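Local coordinates for protein amidase (Bacillus anthracis, PDB 5EWQ) that probably hydrolyses amide bonds as a member of the amidase signature family, which also includes the A subunit of glutamyl-tRNA(Gln) amidotransferase, at residues Ala231-Val239 against Tyr473-Gly481. Numbering follows the deposited sequence.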
loop_
_atom_site.group_PDB
_atom_site.type_symbol
_atom_site.label_atom_id
_atom_site.label_comp_id
_atom_site.label_asym_id
_atom_site.label_seq_id
_atom_site.Cartn_x
_atom_site.Cartn_y
_atom_site.Cartn_z
ATOM N N ALA A 231 3.368 1.428 -7.360
ATOM C CA ALA A 231 3.625 0.454 -8.417
ATOM C C ALA A 231 2.680 -0.756 -8.356
ATOM O O ALA A 231 2.115 -1.136 -9.382
ATOM C CB ALA A 231 5.083 -0.003 -8.383
ATOM N N PRO A 232 2.499 -1.372 -7.168
ATOM C CA PRO A 232 1.508 -2.456 -7.167
ATOM C C PRO A 232 0.082 -1.934 -7.321
ATOM O O PRO A 232 -0.793 -2.667 -7.781
ATOM C CB PRO A 232 1.705 -3.114 -5.798
ATOM C CG PRO A 232 2.269 -2.040 -4.947
ATOM C CD PRO A 232 3.153 -1.236 -5.853
ATOM N N ALA A 233 -0.142 -0.681 -6.940
ATOM C CA ALA A 233 -1.448 -0.057 -7.106
ATOM C C ALA A 233 -1.766 0.132 -8.584
ATOM O O ALA A 233 -2.906 -0.040 -9.014
ATOM C CB ALA A 233 -1.502 1.276 -6.377
ATOM N N ALA A 234 -0.746 0.488 -9.358
ATOM C CA ALA A 234 -0.903 0.693 -10.792
ATOM C C ALA A 234 -0.966 -0.638 -11.531
ATOM O O ALA A 234 -1.615 -0.754 -12.571
ATOM C CB ALA A 234 0.236 1.544 -11.332
ATOM N N GLN A 235 -0.292 -1.643 -10.983
ATOM C CA GLN A 235 -0.199 -2.947 -11.627
ATOM C C GLN A 235 -1.449 -3.792 -11.378
ATOM O O GLN A 235 -1.686 -4.785 -12.065
ATOM C CB GLN A 235 1.051 -3.685 -11.139
ATOM C CG GLN A 235 1.423 -4.914 -11.952
ATOM C CD GLN A 235 1.800 -4.586 -13.385
ATOM O OE1 GLN A 235 2.155 -3.451 -13.705
ATOM N NE2 GLN A 235 1.719 -5.583 -14.257
ATOM N N GLN A 236 -2.248 -3.390 -10.396
ATOM C CA GLN A 236 -3.460 -4.126 -10.058
ATOM C C GLN A 236 -4.691 -3.223 -10.098
ATOM O O GLN A 236 -5.728 -3.544 -9.518
ATOM C CB GLN A 236 -3.320 -4.779 -8.683
ATOM C CG GLN A 236 -2.115 -5.703 -8.571
ATOM C CD GLN A 236 -2.083 -6.469 -7.268
ATOM O OE1 GLN A 236 -3.124 -6.798 -6.704
ATOM N NE2 GLN A 236 -0.882 -6.758 -6.779
ATOM N N SER A 237 -4.553 -2.090 -10.782
ATOM C CA SER A 237 -5.661 -1.176 -11.054
ATOM C C SER A 237 -6.401 -0.710 -9.799
ATOM O O SER A 237 -7.623 -0.820 -9.719
ATOM C CB SER A 237 -6.652 -1.833 -12.019
ATOM O OG SER A 237 -7.650 -0.916 -12.434
ATOM N N VAL A 238 -5.658 -0.196 -8.825
ATOM C CA VAL A 238 -6.262 0.380 -7.625
ATOM C C VAL A 238 -5.573 1.690 -7.257
ATOM O O VAL A 238 -4.530 2.031 -7.815
ATOM C CB VAL A 238 -6.197 -0.585 -6.419
ATOM C CG1 VAL A 238 -7.123 -1.773 -6.628
ATOM C CG2 VAL A 238 -4.772 -1.044 -6.175
ATOM N N VAL A 239 -6.161 2.418 -6.314
ATOM C CA VAL A 239 -5.619 3.702 -5.882
ATOM C C VAL A 239 -4.624 3.523 -4.741
ATOM O O VAL A 239 -4.894 2.808 -3.778
ATOM C CB VAL A 239 -6.742 4.663 -5.437
ATOM C CG1 VAL A 239 -6.159 5.979 -4.943
ATOM C CG2 VAL A 239 -7.719 4.902 -6.579
ATOM N N TYR A 473 -6.160 -0.201 -19.220
ATOM C CA TYR A 473 -5.547 -1.494 -19.501
ATOM C C TYR A 473 -5.006 -1.528 -20.927
ATOM O O TYR A 473 -5.663 -1.061 -21.858
ATOM C CB TYR A 473 -6.560 -2.624 -19.290
ATOM C CG TYR A 473 -7.332 -2.521 -17.992
ATOM C CD1 TYR A 473 -6.840 -3.083 -16.821
ATOM C CD2 TYR A 473 -8.551 -1.857 -17.937
ATOM C CE1 TYR A 473 -7.542 -2.989 -15.633
ATOM C CE2 TYR A 473 -9.258 -1.756 -16.755
ATOM C CZ TYR A 473 -8.751 -2.324 -15.606
ATOM O OH TYR A 473 -9.452 -2.228 -14.426
ATOM N N ASP A 474 -3.811 -2.088 -21.097
ATOM C CA ASP A 474 -3.177 -2.143 -22.410
ATOM C C ASP A 474 -3.864 -3.160 -23.319
ATOM O O ASP A 474 -4.917 -3.699 -22.977
ATOM C CB ASP A 474 -1.687 -2.470 -22.273
ATOM C CG ASP A 474 -1.439 -3.843 -21.677
ATOM O OD1 ASP A 474 -2.379 -4.420 -21.093
ATOM O OD2 ASP A 474 -0.299 -4.343 -21.788
ATOM N N ASN A 475 -3.260 -3.420 -24.473
ATOM C CA ASN A 475 -3.847 -4.320 -25.460
ATOM C C ASN A 475 -3.912 -5.769 -24.982
ATOM O O ASN A 475 -4.702 -6.562 -25.491
ATOM C CB ASN A 475 -3.067 -4.245 -26.775
ATOM C CG ASN A 475 -3.087 -2.857 -27.386
ATOM O OD1 ASN A 475 -4.019 -2.082 -27.167
ATOM N ND2 ASN A 475 -2.054 -2.536 -28.158
ATOM N N ASN A 476 -3.079 -6.108 -24.002
ATOM C CA ASN A 476 -3.059 -7.459 -23.454
ATOM C C ASN A 476 -3.928 -7.590 -22.209
ATOM O O ASN A 476 -4.143 -8.692 -21.704
ATOM C CB ASN A 476 -1.624 -7.883 -23.135
ATOM C CG ASN A 476 -0.815 -8.176 -24.382
ATOM O OD1 ASN A 476 -1.339 -8.692 -25.368
ATOM N ND2 ASN A 476 0.471 -7.846 -24.344
ATOM N N GLY A 477 -4.428 -6.461 -21.716
ATOM C CA GLY A 477 -5.291 -6.459 -20.551
ATOM C C GLY A 477 -4.540 -6.218 -19.258
ATOM O O GLY A 477 -5.129 -6.224 -18.177
ATOM N N GLU A 478 -3.232 -6.009 -19.367
ATOM C CA GLU A 478 -2.407 -5.728 -18.198
ATOM C C GLU A 478 -2.666 -4.313 -17.695
ATOM O O GLU A 478 -2.573 -3.351 -18.458
ATOM C CB GLU A 478 -0.925 -5.916 -18.524
ATOM C CG GLU A 478 -0.001 -5.734 -17.331
ATOM C CD GLU A 478 1.386 -6.292 -17.579
ATOM O OE1 GLU A 478 1.613 -6.867 -18.664
ATOM O OE2 GLU A 478 2.249 -6.160 -16.685
ATOM N N PRO A 479 -3.002 -4.187 -16.403
ATOM C CA PRO A 479 -3.345 -2.908 -15.771
ATOM C C PRO A 479 -2.238 -1.861 -15.872
ATOM O O PRO A 479 -1.066 -2.160 -15.645
ATOM C CB PRO A 479 -3.586 -3.298 -14.308
ATOM C CG PRO A 479 -3.968 -4.735 -14.363
ATOM C CD PRO A 479 -3.141 -5.316 -15.468
ATOM N N VAL A 480 -2.624 -0.638 -16.221
ATOM C CA VAL A 480 -1.699 0.486 -16.263
ATOM C C VAL A 480 -2.277 1.652 -15.472
ATOM O O VAL A 480 -3.405 2.078 -15.719
ATOM C CB VAL A 480 -1.409 0.938 -17.709
ATOM C CG1 VAL A 480 -0.670 2.268 -17.715
ATOM C CG2 VAL A 480 -0.615 -0.128 -18.450
ATOM N N GLY A 481 -1.508 2.159 -14.515
ATOM C CA GLY A 481 -1.972 3.246 -13.675
ATOM C C GLY A 481 -1.273 4.561 -13.953
ATOM O O GLY A 481 -0.180 4.593 -14.519
HETATM O O HOH W 1 1.684 -2.444 -16.793
#
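Tyr473 OH is gripped twice: the hydroxyl of Ser237 donates to it, OG to OH 3.0 Å, and the backbone N of Lys509 also bonds to it. This pairing joins the loop after helix 230-235 to the hairpin of strands 466-473 and 479-485, two antiparallel neighbours in the large mixed sheet that forms the core of the amidase signature fold. Ser237 CB points at the hairpin, and OG, anti to its own N (chi1 -173°), reaches the hydroxyl end of the tyrosine.

A second link runs through Gln235. Its CB heads away from the hairpin, but a bend at chi2 (64°) swings the amide back, and NE2 donates to Glu478 OE2 at 2.6 Å. OE2 accepts through its anti lone pair and lies almost in the plane of the Gln235 amide, while the carboxylate plane stands nearly perpendicular to that amide. On the other arm of the amide, a water donates to Gln235 OE1 and to Pro479 O, 3.0 Å from the latter.

Between the two links sits the ring of Pro479, its CG 3.2 Å from Gln235 O, a carbonyl that also accepts from Asn192 ND2. Beyond it the backbones come nearest, CA to CA, at Ala234 and Gly481, 4.0 Å apart. The N of Gly481 bonds to Asn452 OD1, and the methyl CB of Ala234 lies 3.6 Å from Gly481 CA.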